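PDB 2A9S: competence/damage-inducible protein CinA from Agrobacterium tumefaciens, which is of unconfirmed function but belongs to the CinA family of competence- and damage-inducible proteins, some of whose relatives deamidate nicotinamide mononucleotide. Local coordinates for residues R15-I18 with T19-P23; A42-I46 with A47-A51; Y60-D63 with A64-D67; V82-Q85 with T86-M90; V155-A158 with L159-I163. One frame throughout, in Å; residues are numbered along the deposited sequence.

Contact 1: residues R15-I18 with T19-P23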
loop_
_atom_site.group_PDB
_atom_site.type_symbol
_atom_site.label_atom_id
_atom_site.label_comp_id
_atom_site.label_asym_id
_atom_site.label_seq_id
_atom_site.Cartn_x
_atom_site.Cartn_y
_atom_site.Cartn_z
ATOM N N ARG A 15 3.113 -3.926 -16.171
ATOM C CA ARG A 15 3.946 -4.954 -16.805
ATOM C C ARG A 15 5.124 -4.292 -17.510
ATOM O O ARG A 15 6.232 -4.810 -17.421
ATOM C CB ARG A 15 3.140 -5.772 -17.824
ATOM C CG ARG A 15 3.836 -7.108 -18.207
ATOM C CD ARG A 15 2.882 -8.084 -18.878
ATOM N NE ARG A 15 1.745 -8.444 -18.012
ATOM C CZ ARG A 15 1.799 -9.308 -16.994
ATOM N NH1 ARG A 15 0.707 -9.555 -16.278
ATOM N NH2 ARG A 15 2.927 -9.934 -16.679
ATOM N N ARG A 16 4.886 -3.143 -18.173
ATOM C CA ARG A 16 5.943 -2.403 -18.881
ATOM C C ARG A 16 7.033 -1.949 -17.893
ATOM O O ARG A 16 8.233 -2.108 -18.141
ATOM C CB ARG A 16 5.373 -1.220 -19.681
ATOM C CG ARG A 16 6.466 -0.257 -20.113
ATOM C CD ARG A 16 6.103 0.560 -21.324
ATOM N NE ARG A 16 7.247 1.381 -21.728
ATOM C CZ ARG A 16 7.143 2.448 -22.521
ATOM N NH1 ARG A 16 5.954 2.815 -22.977
ATOM N NH2 ARG A 16 8.222 3.157 -22.838
ATOM N N ILE A 17 6.604 -1.441 -16.744
ATOM C CA ILE A 17 7.543 -0.968 -15.733
ATOM C C ILE A 17 8.422 -2.131 -15.229
ATOM O O ILE A 17 9.652 -1.992 -15.152
ATOM C CB ILE A 17 6.812 -0.271 -14.581
ATOM C CG1 ILE A 17 6.207 1.066 -15.099
ATOM C CG2 ILE A 17 7.751 -0.041 -13.405
ATOM C CD1 ILE A 17 5.080 1.611 -14.182
ATOM N N ILE A 18 7.800 -3.260 -14.883
ATOM C CA ILE A 18 8.562 -4.400 -14.352
ATOM C C ILE A 18 9.517 -4.890 -15.453
ATOM O O ILE A 18 10.694 -5.150 -15.182
ATOM C CB ILE A 18 7.641 -5.537 -13.853
ATOM C CG1 ILE A 18 6.673 -5.034 -12.751
ATOM C CG2 ILE A 18 8.446 -6.711 -13.335
ATOM C CD1 ILE A 18 7.301 -4.246 -11.631
ATOM N N THR A 19 9.009 -4.958 -16.684
ATOM C CA THR A 19 9.794 -5.476 -17.796
ATOM C C THR A 19 11.022 -4.588 -18.100
ATOM O O THR A 19 12.119 -5.088 -18.302
ATOM C CB THR A 19 8.903 -5.689 -19.033
ATOM O OG1 THR A 19 7.803 -6.557 -18.677
ATOM C CG2 THR A 19 9.703 -6.352 -20.131
ATOM N N ASP A 20 10.811 -3.274 -18.095
ATOM C CA ASP A 20 11.861 -2.292 -18.390
ATOM C C ASP A 20 12.867 -2.162 -17.249
ATOM O O ASP A 20 14.088 -2.122 -17.482
ATOM C CB ASP A 20 11.242 -0.925 -18.711
ATOM C CG ASP A 20 10.790 -0.790 -20.171
ATOM O OD1 ASP A 20 11.142 -1.638 -21.039
ATOM O OD2 ASP A 20 10.089 0.205 -20.458
ATOM N N PHE A 21 12.363 -2.074 -16.011
ATOM C CA PHE A 21 13.225 -1.720 -14.898
ATOM C C PHE A 21 14.110 -2.906 -14.517
ATOM O O PHE A 21 15.212 -2.720 -14.000
ATOM C CB PHE A 21 12.404 -1.257 -13.696
ATOM C CG PHE A 21 11.842 0.140 -13.838
ATOM C CD1 PHE A 21 11.625 0.710 -15.081
ATOM C CD2 PHE A 21 11.495 0.864 -12.708
ATOM C CE1 PHE A 21 11.086 1.999 -15.191
ATOM C CE2 PHE A 21 10.955 2.151 -12.815
ATOM C CZ PHE A 21 10.749 2.710 -14.047
ATOM N N THR A 22 13.633 -4.120 -14.763
ATOM C CA THR A 22 14.415 -5.299 -14.320
ATOM C C THR A 22 15.831 -5.328 -14.968
ATOM O O THR A 22 16.830 -5.384 -14.237
ATOM C CB THR A 22 13.652 -6.640 -14.490
ATOM O OG1 THR A 22 12.460 -6.659 -13.656
ATOM C CG2 THR A 22 14.567 -7.806 -14.094
ATOM N N PRO A 23 15.929 -5.316 -16.322
ATOM C CA PRO A 23 17.285 -5.337 -16.922
ATOM C C PRO A 23 18.111 -4.080 -16.674
ATOM O O PRO A 23 19.342 -4.132 -16.766
ATOM C CB PRO A 23 17.017 -5.508 -18.427
ATOM C CG PRO A 23 15.621 -4.947 -18.635
ATOM C CD PRO A 23 14.877 -5.378 -17.356
HETATM O O HOH W 1 10.788 1.185 -22.857
#
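Residues 15-18 meet 19-23 as successive turns near the end of helix 8-24, a local i to i+4 contact on an amphipathic helix lying against helix 147-167. Its two faces differ sharply. On the buried face Ile17 and Phe21 run side by side in the same direction: CG2 of Ile17 stands over the centre of the Phe21 ring, 3.9 Å from the centroid and 10° off the normal, a CH-pi contact. With CG1 of Ile17 beside the backbone N (chi1 -69°), CG2 is left anti to it, which turns this methyl toward the next turn of the helix. The branched isoleucine and the flat ring thus fill the buried side, Ile17 against Ile163 and Phe21 against Asn166 and the ring of Phe102.

Toward solvent, Arg16 extends its chain so that NE makes a weak but straight bond to Asp20 OD2, 3.3 Å, within a salt bridge. The carboxylate oxygen sits at the guanidinium edge and in its plane, while the two flat groups are nearly perpendicular. A water closes the ring, accepting from Arg16 NH2 and donating to Asp20 OD2 at 2.7 Å. The threonines turn back on the backbone: Thr19 OG1 gives its proton to Arg15 O at 2.7 Å, and Thr22 OG1 to Ile18 O at 2.8 Å. Each carbonyl also accepts the corresponding amide N-H from the opposite face of its plane. The threonine hydroxyls are therefore satisfied by carbonyls one turn back, whereas the long ion pair on the solvent side shares its charges with a water.

Contact 2: residues A42-I46 with A47-A51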
loop_
_atom_site.group_PDB
_atom_site.type_symbol
_atom_site.label_atom_id
_atom_site.label_comp_id
_atom_site.label_asym_id
_atom_site.label_seq_id
_atom_site.Cartn_x
_atom_site.Cartn_y
_atom_site.Cartn_z
ATOM N N ALA A 42 -1.076 -2.519 -7.946
ATOM C CA ALA A 42 -1.001 -2.714 -9.384
ATOM C C ALA A 42 0.373 -3.218 -9.839
ATOM O O ALA A 42 0.451 -4.164 -10.595
ATOM C CB ALA A 42 -1.424 -1.459 -10.137
ATOM N N LEU A 43 1.446 -2.607 -9.359
ATOM C CA LEU A 43 2.798 -3.063 -9.718
ATOM C C LEU A 43 3.059 -4.513 -9.299
ATOM O O LEU A 43 3.719 -5.281 -10.030
ATOM C CB LEU A 43 3.841 -2.161 -9.081
ATOM C CG LEU A 43 3.917 -0.786 -9.755
ATOM C CD1 LEU A 43 4.598 0.164 -8.785
ATOM C CD2 LEU A 43 4.710 -0.849 -11.083
ATOM N N THR A 44 2.512 -4.902 -8.139
ATOM C CA THR A 44 2.838 -6.218 -7.598
ATOM C C THR A 44 1.867 -7.289 -8.123
ATOM O O THR A 44 1.974 -8.457 -7.764
ATOM C CB THR A 44 2.913 -6.218 -6.079
ATOM O OG1 THR A 44 1.681 -5.759 -5.541
ATOM C CG2 THR A 44 4.023 -5.269 -5.571
ATOM N N GLU A 45 0.939 -6.905 -9.002
ATOM C CA GLU A 45 0.181 -7.909 -9.780
ATOM C C GLU A 45 1.086 -8.689 -10.777
ATOM O O GLU A 45 0.765 -9.812 -11.185
ATOM C CB GLU A 45 -0.982 -7.237 -10.520
ATOM C CG GLU A 45 -2.187 -6.973 -9.605
ATOM C CD GLU A 45 -2.864 -8.286 -9.160
ATOM O OE1 GLU A 45 -3.525 -8.980 -10.005
ATOM O OE2 GLU A 45 -2.759 -8.600 -7.960
ATOM N N ILE A 46 2.225 -8.100 -11.125
ATOM C CA ILE A 46 3.129 -8.634 -12.131
ATOM C C ILE A 46 4.169 -9.614 -11.557
ATOM O O ILE A 46 4.933 -9.277 -10.632
ATOM C CB ILE A 46 3.829 -7.470 -12.856
ATOM C CG1 ILE A 46 2.795 -6.406 -13.316
ATOM C CG2 ILE A 46 4.786 -7.986 -13.958
ATOM C CD1 ILE A 46 1.755 -6.894 -14.274
ATOM N N ALA A 47 4.185 -10.833 -12.094
ATOM C CA ALA A 47 5.205 -11.792 -11.697
ATOM C C ALA A 47 6.582 -11.230 -12.065
ATOM O O ALA A 47 6.777 -10.695 -13.162
ATOM C CB ALA A 47 4.963 -13.156 -12.337
ATOM N N GLY A 48 7.507 -11.311 -11.116
ATOM C CA GLY A 48 8.818 -10.669 -11.244
ATOM C C GLY A 48 8.902 -9.290 -10.615
ATOM O O GLY A 48 9.982 -8.706 -10.522
ATOM N N SER A 49 7.762 -8.763 -10.162
ATOM C CA SER A 49 7.757 -7.433 -9.534
ATOM C C SER A 49 8.646 -7.273 -8.272
ATOM O O SER A 49 9.072 -6.169 -7.933
ATOM C CB SER A 49 6.335 -6.978 -9.264
ATOM O OG SER A 49 5.679 -7.832 -8.360
ATOM N N SER A 50 8.947 -8.385 -7.607
ATOM C CA SER A 50 9.812 -8.379 -6.428
ATOM C C SER A 50 11.208 -7.846 -6.763
ATOM O O SER A 50 11.887 -7.326 -5.888
ATOM C CB SER A 50 9.934 -9.788 -5.863
ATOM O OG SER A 50 10.288 -10.657 -6.918
ATOM N N ALA A 51 11.613 -7.926 -8.031
ATOM C CA ALA A 51 12.915 -7.407 -8.437
ATOM C C ALA A 51 12.951 -5.887 -8.451
ATOM O O ALA A 51 14.038 -5.286 -8.406
ATOM C CB ALA A 51 13.282 -7.929 -9.821
#
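A type I turn from Leu43 to Ile46 runs straight into a type II turn from Ile46 to Ser49, between helix 38-43 and strand 53-59. Ile46 O is the acceptor that closes the second turn, and Ser49 grips it twice. The amide Ser49 N reaches Ile46 O at 2.9 Å from above the carbonyl plane, whereas Ser49 OG donates to Ile46 O at 2.8 Å and lies in that plane. The hydroxyl can do so because OG stands between the backbone N and the carbonyl carbon (chi1 62°), folded back over its own turn. CB of Ser49 also rests 3.2 Å from Leu43 O, and OG lies 3.4 Å from Thr44 CA, which brings the serine against both turns. A small hydroxyl residue suits this tight spot. Gly48, with phi 94°, takes the third position of the type II turn, where a side chain would press on the preceding carbonyl oxygen.

Ile46 leads its side chain away from the turn to Ala14, Arg15 and Ile18 of helix 8-24. Thr44 OG1 bonds Ala40 O and Gly41 O, and also Arg151 of the second subunit. Glu45 bonds Thr148 and forms a salt bridge with Arg151, both of the second subunit. Ile46 O thus has two bonds from a single buried serine, while Ile46 packs on helix 8-24 and Thr44 and Glu45 bond the second subunit.

Contact 3: residues Y60-D63 with A64-D67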
loop_
_atom_site.group_PDB
_atom_site.type_symbol
_atom_site.label_atom_id
_atom_site.label_comp_id
_atom_site.label_asym_id
_atom_site.label_seq_id
_atom_site.Cartn_x
_atom_site.Cartn_y
_atom_site.Cartn_z
ATOM N N TYR A 60 -2.152 7.828 4.703
ATOM C CA TYR A 60 -3.547 8.139 4.513
ATOM C C TYR A 60 -3.895 9.359 5.348
ATOM O O TYR A 60 -4.769 10.125 4.971
ATOM C CB TYR A 60 -4.441 6.906 4.852
ATOM C CG TYR A 60 -5.718 6.887 4.010
ATOM C CD1 TYR A 60 -5.641 6.885 2.600
ATOM C CD2 TYR A 60 -6.995 6.928 4.604
ATOM C CE1 TYR A 60 -6.803 6.898 1.789
ATOM C CE2 TYR A 60 -8.172 6.936 3.795
ATOM C CZ TYR A 60 -8.058 6.927 2.391
ATOM O OH TYR A 60 -9.178 6.932 1.583
ATOM N N THR A 61 -3.194 9.541 6.472
ATOM C CA THR A 61 -3.334 10.733 7.329
ATOM C C THR A 61 -2.196 11.753 7.221
ATOM O O THR A 61 -1.081 11.449 6.776
ATOM C CB THR A 61 -3.360 10.326 8.825
ATOM O OG1 THR A 61 -2.168 9.577 9.116
ATOM C CG2 THR A 61 -4.576 9.485 9.164
ATOM N N ASN A 62 -2.453 12.964 7.692
ATOM C CA ASN A 62 -1.386 13.965 7.820
ATOM C C ASN A 62 -0.233 13.612 8.783
ATOM O O ASN A 62 0.933 13.935 8.503
ATOM C CB ASN A 62 -1.982 15.349 8.116
ATOM C CG ASN A 62 -2.546 16.017 6.865
ATOM O OD1 ASN A 62 -2.736 15.379 5.813
ATOM N ND2 ASN A 62 -2.813 17.308 6.967
ATOM N N ASP A 63 -0.561 12.959 9.903
ATOM C CA ASP A 63 0.443 12.378 10.808
ATOM C C ASP A 63 1.374 11.434 10.026
ATOM O O ASP A 63 2.600 11.526 10.113
ATOM C CB ASP A 63 -0.233 11.552 11.914
ATOM C CG ASP A 63 -1.042 12.392 12.914
ATOM O OD1 ASP A 63 -0.589 13.484 13.333
ATOM O OD2 ASP A 63 -2.128 11.907 13.337
ATOM N N ALA A 64 0.786 10.517 9.256
ATOM C CA ALA A 64 1.592 9.582 8.480
ATOM C C ALA A 64 2.541 10.296 7.485
ATOM O O ALA A 64 3.708 9.905 7.355
ATOM C CB ALA A 64 0.690 8.566 7.771
ATOM N N LYS A 65 2.049 11.339 6.795
ATOM C CA LYS A 65 2.870 12.093 5.819
ATOM C C LYS A 65 4.100 12.678 6.518
ATOM O O LYS A 65 5.234 12.524 6.052
ATOM C CB LYS A 65 2.066 13.188 5.106
ATOM C CG LYS A 65 0.926 12.655 4.208
ATOM C CD LYS A 65 0.098 13.800 3.661
ATOM C CE LYS A 65 -0.979 13.289 2.738
ATOM N NZ LYS A 65 -2.076 12.535 3.380
ATOM N N ARG A 66 3.856 13.278 7.679
ATOM C CA ARG A 66 4.923 13.801 8.559
ATOM C C ARG A 66 5.928 12.723 9.039
ATOM O O ARG A 66 7.118 12.857 8.752
ATOM C CB ARG A 66 4.321 14.569 9.751
ATOM C CG ARG A 66 3.674 15.916 9.403
ATOM C CD ARG A 66 3.166 16.671 10.670
ATOM N NE ARG A 66 1.987 16.037 11.282
ATOM C CZ ARG A 66 0.736 16.515 11.234
ATOM N NH1 ARG A 66 0.467 17.658 10.608
ATOM N NH2 ARG A 66 -0.261 15.848 11.818
ATOM N N ASP A 67 5.449 11.663 9.714
ATOM C CA ASP A 67 6.292 10.590 10.306
ATOM C C ASP A 67 7.024 9.730 9.306
ATOM O O ASP A 67 8.234 9.479 9.432
ATOM C CB ASP A 67 5.458 9.598 11.148
ATOM C CG ASP A 67 4.661 10.256 12.233
ATOM O OD1 ASP A 67 4.971 11.418 12.591
ATOM O OD2 ASP A 67 3.708 9.594 12.714
#
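Asp63 OD1 receives the shortest side-chain bond here, 2.8 Å from Arg66 NH2, as part of a salt bridge one turn apart on helix 62-69. The oxygen lies in the guanidinium plane of Arg66, yet the nitrogen comes to the carboxylate from well above its plane, and the two groups are inclined at 61°. A bend at chi3 (-71°) of Arg66 brings the guanidinium back along the helix; there Asn62 O lies over one face, 3.6 Å above the plane and offset toward the rim.

Before the helix, Thr61 occupies the N-cap. Its OG1 accepts from Ala64 N at 3.1 Å, with OG1 set between the backbone N and carbonyl carbon (chi1 56°). Ala64 CB comes 3.3 Å from Thr61 OG1, and this buried methyl packs on Arg55 of the second subunit. Lys65 instead sends NZ to Ser33 OG and Thr59 O, and Asp67 pairs with Arg99 and Arg55 of the second subunit.

Threonine thus satisfies a first-turn amide, and the acidic Asp63 in that turn would be expected to suit the positive end of the helix dipole while also holding Arg66.

Contact 4: residues V82-Q85 with T86-M90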
loop_
_atom_site.group_PDB
_atom_site.type_symbol
_atom_site.label_atom_id
_atom_site.label_comp_id
_atom_site.label_asym_id
_atom_site.label_seq_id
_atom_site.Cartn_x
_atom_site.Cartn_y
_atom_site.Cartn_z
ATOM N N VAL A 82 -3.455 18.149 -0.050
ATOM C CA VAL A 82 -3.626 18.068 -1.514
ATOM C C VAL A 82 -3.027 19.304 -2.180
ATOM O O VAL A 82 -3.693 20.359 -2.333
ATOM C CB VAL A 82 -5.108 17.883 -1.919
ATOM C CG1 VAL A 82 -5.245 17.800 -3.468
ATOM C CG2 VAL A 82 -5.681 16.638 -1.262
ATOM N N SER A 83 -1.765 19.187 -2.572
ATOM C CA SER A 83 -1.037 20.314 -3.176
ATOM C C SER A 83 0.194 19.807 -3.915
ATOM O O SER A 83 0.708 18.711 -3.634
ATOM C CB SER A 83 -0.616 21.330 -2.082
ATOM O OG SER A 83 0.410 20.835 -1.224
ATOM N N ARG A 84 0.682 20.618 -4.844
ATOM C CA ARG A 84 1.925 20.341 -5.541
ATOM C C ARG A 84 3.067 20.164 -4.520
ATOM O O ARG A 84 3.846 19.209 -4.610
ATOM C CB ARG A 84 2.201 21.491 -6.522
ATOM C CG ARG A 84 3.520 21.414 -7.228
ATOM C CD ARG A 84 3.851 22.746 -7.894
ATOM N NE ARG A 84 5.191 22.677 -8.458
ATOM C CZ ARG A 84 6.296 23.088 -7.834
ATOM N NH1 ARG A 84 6.220 23.624 -6.616
ATOM N NH2 ARG A 84 7.478 22.961 -8.430
ATOM N N GLN A 85 3.114 21.056 -3.530
ATOM C CA GLN A 85 4.163 21.041 -2.509
ATOM C C GLN A 85 4.196 19.763 -1.660
ATOM O O GLN A 85 5.273 19.212 -1.405
ATOM C CB GLN A 85 4.059 22.282 -1.608
ATOM C CG GLN A 85 4.353 23.601 -2.353
ATOM C CD GLN A 85 3.147 24.160 -3.154
ATOM O OE1 GLN A 85 2.043 23.576 -3.186
ATOM N NE2 GLN A 85 3.367 25.311 -3.801
ATOM N N THR A 86 3.027 19.309 -1.206
ATOM C CA THR A 86 2.949 18.063 -0.443
ATOM C C THR A 86 3.389 16.907 -1.331
ATOM O O THR A 86 4.154 16.081 -0.890
ATOM C CB THR A 86 1.557 17.834 0.181
ATOM O OG1 THR A 86 1.353 18.832 1.197
ATOM C CG2 THR A 86 1.476 16.440 0.827
ATOM N N ALA A 87 2.961 16.897 -2.596
ATOM C CA ALA A 87 3.331 15.805 -3.516
ATOM C C ALA A 87 4.840 15.700 -3.692
ATOM O O ALA A 87 5.418 14.605 -3.589
ATOM C CB ALA A 87 2.632 15.957 -4.872
ATOM N N LEU A 88 5.467 16.855 -3.953
ATOM C CA LEU A 88 6.920 16.919 -4.073
ATOM C C LEU A 88 7.630 16.416 -2.821
ATOM O O LEU A 88 8.568 15.637 -2.948
ATOM C CB LEU A 88 7.380 18.338 -4.410
ATOM C CG LEU A 88 6.964 18.874 -5.777
ATOM C CD1 LEU A 88 7.369 20.354 -5.858
ATOM C CD2 LEU A 88 7.643 18.067 -6.865
ATOM N N GLN A 89 7.196 16.826 -1.633
ATOM C CA GLN A 89 7.837 16.368 -0.388
ATOM C C GLN A 89 7.645 14.877 -0.114
ATOM O O GLN A 89 8.572 14.189 0.321
ATOM C CB GLN A 89 7.388 17.193 0.812
ATOM C CG GLN A 89 7.959 18.604 0.721
ATOM C CD GLN A 89 7.750 19.401 1.972
ATOM O OE1 GLN A 89 6.969 19.032 2.841
ATOM N NE2 GLN A 89 8.439 20.536 2.059
ATOM N N MET A 90 6.442 14.381 -0.395
ATOM C CA MET A 90 6.179 12.944 -0.329
ATOM C C MET A 90 7.140 12.150 -1.244
ATOM O O MET A 90 7.705 11.124 -0.824
ATOM C CB MET A 90 4.721 12.642 -0.712
ATOM C CG MET A 90 3.655 13.049 0.327
ATOM S SD MET A 90 1.911 12.835 -0.218
ATOM C CE MET A 90 1.792 11.043 -0.314
#
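The tight end of this contact is Ser83, whose OG accepts from Thr86 N at 3.0 Å and at 164°, nearly straight; the solvent side is the Arg84 and Leu88 pair, in van der Waals contact without a polar bond between the side chains. Ser83 is buried at the start of helix 84-96. Its hydroxyl sits between the backbone N and the carbonyl carbon (chi1 70°), which aims OG at the first turn, and it also bonds Gly80 O. Thr86 OG1 finds Gly80 O as well, so this oxygen of the preceding loop is held by both hydroxyls. Small Ala87 lies on the inner face, where its single methyl packs against Thr107 and Ala127 of the sheet.

On the other side, Arg84 stretches its chain from CG to NE, and its side chain and that of Leu88 cross obliquely. CD1 of Leu88 stands over one guanidinium face, 3.4 Å above the plane but displaced to its rim, and 3.5 Å from Arg84 CZ. This is apolar contact of a methyl with a flat cation, which lets an exposed arginine cover a partly exposed leucine. Gln89 sends OE1 off to Gly72 N. The backbone bond Leu88 N to Arg84 O, 2.9 Å, ties the two turns beneath them. Taken together, the serine hydroxyl meeting the amide three residues on is the classic N-cap of a helix packed on the face of a mixed beta-sheet.

Contact 5: residues V155-A158 with L159-I163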
loop_
_atom_site.group_PDB
_atom_site.type_symbol
_atom_site.label_atom_id
_atom_site.label_comp_id
_atom_site.label_asym_id
_atom_site.label_seq_id
_atom_site.Cartn_x
_atom_site.Cartn_y
_atom_site.Cartn_z
ATOM N N VAL A 155 -3.949 5.731 -10.435
ATOM C CA VAL A 155 -2.994 4.619 -10.629
ATOM C C VAL A 155 -2.433 4.679 -12.047
ATOM O O VAL A 155 -1.206 4.657 -12.237
ATOM C CB VAL A 155 -3.615 3.209 -10.316
ATOM C CG1 VAL A 155 -2.659 2.103 -10.766
ATOM C CG2 VAL A 155 -3.982 3.049 -8.794
ATOM N N ARG A 156 -3.330 4.803 -13.037
ATOM C CA ARG A 156 -2.902 4.918 -14.428
ATOM C C ARG A 156 -1.865 6.055 -14.622
ATOM O O ARG A 156 -0.742 5.850 -15.135
ATOM C CB ARG A 156 -4.114 5.136 -15.338
ATOM C CG ARG A 156 -3.670 5.300 -16.829
ATOM C CD ARG A 156 -4.854 5.493 -17.754
ATOM N NE ARG A 156 -5.719 4.325 -17.742
ATOM C CZ ARG A 156 -6.934 4.307 -17.200
ATOM N NH1 ARG A 156 -7.435 5.425 -16.671
ATOM N NH2 ARG A 156 -7.662 3.182 -17.205
ATOM N N THR A 157 -2.221 7.262 -14.207
ATOM C CA THR A 157 -1.314 8.398 -14.411
ATOM C C THR A 157 0.020 8.187 -13.681
ATOM O O THR A 157 1.071 8.522 -14.226
ATOM C CB THR A 157 -1.976 9.712 -13.962
ATOM O OG1 THR A 157 -3.259 9.844 -14.607
ATOM C CG2 THR A 157 -1.073 10.921 -14.286
ATOM N N ALA A 158 -0.035 7.652 -12.454
ATOM C CA ALA A 158 1.158 7.359 -11.647
ATOM C C ALA A 158 2.120 6.441 -12.423
ATOM O O ALA A 158 3.346 6.693 -12.496
ATOM C CB ALA A 158 0.728 6.707 -10.347
ATOM N N LEU A 159 1.554 5.400 -13.034
ATOM C CA LEU A 159 2.361 4.433 -13.797
ATOM C C LEU A 159 2.940 5.061 -15.066
ATOM O O LEU A 159 4.123 4.854 -15.368
ATOM C CB LEU A 159 1.552 3.159 -14.090
ATOM C CG LEU A 159 1.064 2.403 -12.819
ATOM C CD1 LEU A 159 0.363 1.132 -13.256
ATOM C CD2 LEU A 159 2.186 2.080 -11.791
ATOM N N GLU A 160 2.132 5.864 -15.761
ATOM C CA GLU A 160 2.592 6.653 -16.920
ATOM C C GLU A 160 3.797 7.521 -16.577
ATOM O O GLU A 160 4.795 7.553 -17.322
ATOM C CB GLU A 160 1.446 7.517 -17.470
ATOM C CG GLU A 160 0.365 6.666 -18.145
ATOM C CD GLU A 160 -0.891 7.473 -18.491
ATOM O OE1 GLU A 160 -1.024 8.634 -18.023
ATOM O OE2 GLU A 160 -1.742 6.943 -19.240
ATOM N N MET A 161 3.731 8.184 -15.426
ATOM C CA MET A 161 4.812 9.039 -14.958
ATOM C C MET A 161 6.096 8.301 -14.594
ATOM O O MET A 161 7.195 8.805 -14.888
ATOM C CB MET A 161 4.349 9.908 -13.788
ATOM C CG MET A 161 3.301 10.939 -14.191
ATOM S SD MET A 161 2.573 11.766 -12.761
ATOM C CE MET A 161 3.984 12.651 -12.073
ATOM N N LEU A 162 5.990 7.142 -13.939
ATOM C CA LEU A 162 7.176 6.310 -13.679
ATOM C C LEU A 162 7.891 5.969 -14.993
ATOM O O LEU A 162 9.132 6.076 -15.095
ATOM C CB LEU A 162 6.803 5.029 -12.934
ATOM C CG LEU A 162 6.590 5.213 -11.437
ATOM C CD1 LEU A 162 6.067 3.867 -10.826
ATOM C CD2 LEU A 162 7.887 5.653 -10.780
ATOM N N ILE A 163 7.118 5.557 -15.990
ATOM C CA ILE A 163 7.687 5.272 -17.313
ATOM C C ILE A 163 8.389 6.500 -17.878
ATOM O O ILE A 163 9.536 6.398 -18.331
ATOM C CB ILE A 163 6.633 4.735 -18.295
ATOM C CG1 ILE A 163 6.144 3.375 -17.810
ATOM C CG2 ILE A 163 7.216 4.645 -19.754
ATOM C CD1 ILE A 163 4.764 2.933 -18.342
HETATM O O HOH W 2 -3.401 9.621 -17.175
#
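Successive turns in the middle of the long helix 147-167 make this contact, with i to i+4 pairs on several of its sides. On one side Val155 and Leu159 run in the same direction, CG1 of the valine 4.0 Å from CD1 of the leucine. CG1 is anti to the backbone N (chi1 170°), which lays it beside the carbonyl carbon and toward the following turn. Thr157 and Met161 meet differently: the side chains are crossed, with Thr157 CG2 4.0 Å from Met161 SD, a thioether sulfur beside a methyl.

Arg156 and Glu160 lie alongside each other, but the carboxylate touches only the aliphatic stem of the arginine, Glu160 OE2 lying 3.5 Å from Arg156 CG. Their charged ends stay apart, Arg156 NE 5.0 Å from Glu160 OE2; the bend at chi3 takes the guanidinium to Asp9, with which NE forms a salt bridge. Glu160 OE1 instead accepts from a water at 2.7 Å, and that water is also 2.6 Å from Thr157 OG1, a hydroxyl already bonded to Tyr142 OH and Ala153 O.

Small Ala158 faces Leu126 and Val104 of the sheet, a place where the helix comes close to the strands; Val155 and Leu159 pack on helix 38-43, and Ile163 touches helix 8-24.

How the contacts relate
All five contacts are local, and they come in series along one alpha/beta domain with a mixed five-stranded sheet. Contacts 1, 2 and 5 form one cluster: helix 8-24 touches both the turn after helix 38-43 and helix 147-167, with centres 9 Å (contacts 1 and 2) and 13 Å (contacts 1 and 5) apart. Contacts 3 and 4 make a second cluster, centres 12 Å apart, where Lys65 packs on Thr86 and Met90. Contact 1 lies across the centre of the chain from contacts 3 and 4, about 30 and 27 Å between centres. Contacts 2 and 3 both reach the second subunit, so the dimer interface draws on both clusters.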